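Local structure of stromal cell-derived factor 2-like protein (Arabidopsis thaliana, 3MAL) at residues A[156-161]-A[169-174]. The protein takes part in endoplasmic reticulum protein quality control and the unfolded protein response, and supports accumulation of the immune receptor kinase EFR in plant defence. Sequence-based numbering, arbitrary orientation.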
loop_
_atom_site.group_PDB
_atom_site.type_symbol
_atom_site.label_atom_id
_atom_site.label_comp_id
_atom_site.label_asym_id
_atom_site.label_seq_id
_atom_site.Cartn_x
_atom_site.Cartn_y
_atom_site.Cartn_z
ATOM N N HIS A 156 3.267 -1.114 7.438
ATOM C CA HIS A 156 3.416 -0.493 8.748
ATOM C C HIS A 156 3.914 0.937 8.585
ATOM O O HIS A 156 4.688 1.212 7.678
ATOM C CB HIS A 156 4.463 -1.295 9.545
ATOM C CG HIS A 156 4.448 -1.019 11.013
ATOM N ND1 HIS A 156 5.233 -0.043 11.594
ATOM C CD2 HIS A 156 3.768 -1.609 12.020
ATOM C CE1 HIS A 156 5.026 -0.035 12.898
ATOM N NE2 HIS A 156 4.152 -0.983 13.182
ATOM N N SER A 157 3.435 1.851 9.435
ATOM C CA SER A 157 4.084 3.138 9.595
ATOM C C SER A 157 4.107 3.559 11.069
ATOM O O SER A 157 3.645 2.825 11.962
ATOM C CB SER A 157 3.428 4.219 8.713
ATOM O OG SER A 157 4.345 5.280 8.454
ATOM N N HIS A 158 4.674 4.737 11.314
ATOM C CA HIS A 158 4.909 5.248 12.675
ATOM C C HIS A 158 5.488 6.658 12.603
ATOM O O HIS A 158 5.905 7.119 11.545
ATOM C CB HIS A 158 5.861 4.363 13.503
ATOM C CG HIS A 158 6.987 3.738 12.720
ATOM N ND1 HIS A 158 7.598 2.564 13.115
ATOM C CD2 HIS A 158 7.600 4.104 11.568
ATOM C CE1 HIS A 158 8.540 2.236 12.247
ATOM N NE2 HIS A 158 8.568 3.160 11.297
ATOM N N ASP A 159 5.533 7.315 13.749
ATOM C CA ASP A 159 6.053 8.667 13.869
ATOM C C ASP A 159 7.594 8.614 13.880
ATOM O O ASP A 159 8.233 8.992 14.864
ATOM C CB ASP A 159 5.515 9.267 15.170
ATOM C CG ASP A 159 5.834 10.731 15.322
ATOM O OD1 ASP A 159 6.037 11.420 14.307
ATOM O OD2 ASP A 159 5.900 11.182 16.477
ATOM N N LYS A 160 8.165 8.113 12.785
ATOM C CA LYS A 160 9.613 8.081 12.554
ATOM C C LYS A 160 9.824 8.710 11.192
ATOM O O LYS A 160 9.362 8.168 10.192
ATOM C CB LYS A 160 10.150 6.641 12.607
ATOM C CG LYS A 160 9.924 5.986 13.978
ATOM C CD LYS A 160 10.788 4.744 14.158
ATOM C CE LYS A 160 10.443 3.979 15.445
ATOM N NZ LYS A 160 11.161 4.534 16.623
ATOM N N LYS A 161 10.489 9.874 11.163
ATOM C CA LYS A 161 10.456 10.729 9.985
ATOM C C LYS A 161 11.807 10.989 9.345
ATOM O O LYS A 161 12.820 11.100 10.039
ATOM C CB LYS A 161 9.836 12.088 10.326
ATOM C CG LYS A 161 8.434 12.063 10.896
ATOM C CD LYS A 161 7.966 13.504 10.985
ATOM C CE LYS A 161 7.074 13.787 12.174
ATOM N NZ LYS A 161 5.642 13.663 11.821
ATOM N N GLN A 169 8.142 13.507 6.164
ATOM C CA GLN A 169 7.455 12.275 5.717
ATOM C C GLN A 169 7.890 11.088 6.595
ATOM O O GLN A 169 9.019 11.067 7.083
ATOM C CB GLN A 169 7.738 11.977 4.250
ATOM C CG GLN A 169 7.059 12.978 3.290
ATOM C CD GLN A 169 7.501 12.824 1.828
ATOM O OE1 GLN A 169 7.649 11.702 1.312
ATOM N NE2 GLN A 169 7.680 13.970 1.135
ATOM N N GLN A 170 6.989 10.132 6.815
ATOM C CA GLN A 170 7.263 9.005 7.725
ATOM C C GLN A 170 7.835 7.814 6.963
ATOM O O GLN A 170 7.498 7.590 5.784
ATOM C CB GLN A 170 5.979 8.549 8.460
ATOM C CG GLN A 170 5.431 9.578 9.398
ATOM C CD GLN A 170 4.095 9.209 10.022
ATOM O OE1 GLN A 170 3.430 8.223 9.646
ATOM N NE2 GLN A 170 3.690 10.002 10.992
ATOM N N GLU A 171 8.680 7.047 7.651
ATOM C CA GLU A 171 9.069 5.720 7.174
ATOM C C GLU A 171 7.844 4.828 7.013
ATOM O O GLU A 171 6.957 4.799 7.876
ATOM C CB GLU A 171 10.039 5.033 8.149
ATOM C CG GLU A 171 10.792 3.851 7.520
ATOM C CD GLU A 171 11.419 2.940 8.557
ATOM O OE1 GLU A 171 10.763 2.672 9.572
ATOM O OE2 GLU A 171 12.556 2.487 8.353
ATOM N N VAL A 172 7.821 4.087 5.908
ATOM C CA VAL A 172 6.879 2.985 5.748
ATOM C C VAL A 172 7.723 1.714 5.687
ATOM O O VAL A 172 8.787 1.693 5.054
ATOM C CB VAL A 172 5.998 3.181 4.489
ATOM C CG1 VAL A 172 5.125 1.926 4.201
ATOM C CG2 VAL A 172 5.129 4.428 4.678
ATOM N N CYS A 173 7.281 0.674 6.391
ATOM C CA CYS A 173 8.054 -0.578 6.438
ATOM C C CYS A 173 7.100 -1.746 6.671
ATOM O O CYS A 173 5.887 -1.550 6.708
ATOM C CB CYS A 173 9.121 -0.504 7.535
ATOM S SG CYS A 173 8.455 -0.326 9.197
ATOM N N GLY A 174 7.657 -2.955 6.779
ATOM C CA GLY A 174 6.884 -4.160 7.088
ATOM C C GLY A 174 7.377 -4.743 8.405
ATOM O O GLY A 174 8.598 -4.783 8.642
#
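The imidazole of H158 meets E171 at its edge: NE2 donates to OE1 over 2.8 Å, with OE1 only 6° out of the ring plane and ring and carboxylate 22° apart, hence nearly coplanar. CD of K160 lies 3.8 Å above the ring plane, over its centre. The sulfur of C173 reaches both histidine rings obliquely, with SG 4.0 Å from CE1 of H158 and equally near ND1 of H156. A chi1 of 36° places CG of H158 between its backbone N and carbonyl carbon, turning the ring back over strand 170-174. H156 has H158 ND1 in plane at its own ring edge, while its buried ND1 has no hydrogen-bond partner in the model.

Between the backbones, H156 and C173 form an antiparallel hydrogen-bonded pair, in which C173 N to H156 O is nearly straight while the return bond is weak. The chain then turns a corner at D159, centre of an inverse gamma turn, and pairing resumes where E171 N meets K160 O (2.9 Å) nearly end-on. Across this interruption S157 OG donates to E171 O at 2.7 Å, apparently in place of H158 N, which is too far. On the same face as S157, the extended Q170 lays CD 3.2 Å from H158 O, while its OE1 is hydrogen-bonded to T31.

This hairpin belongs to the third MIR motif of the beta-trefoil. E171 OE1 also binds S107, and OE2 binds I106 N and S104; these hold the carboxylate, whose in-plane bond to NE2 should in turn set the ring orientation of H158 and probably favour a protonated imidazole.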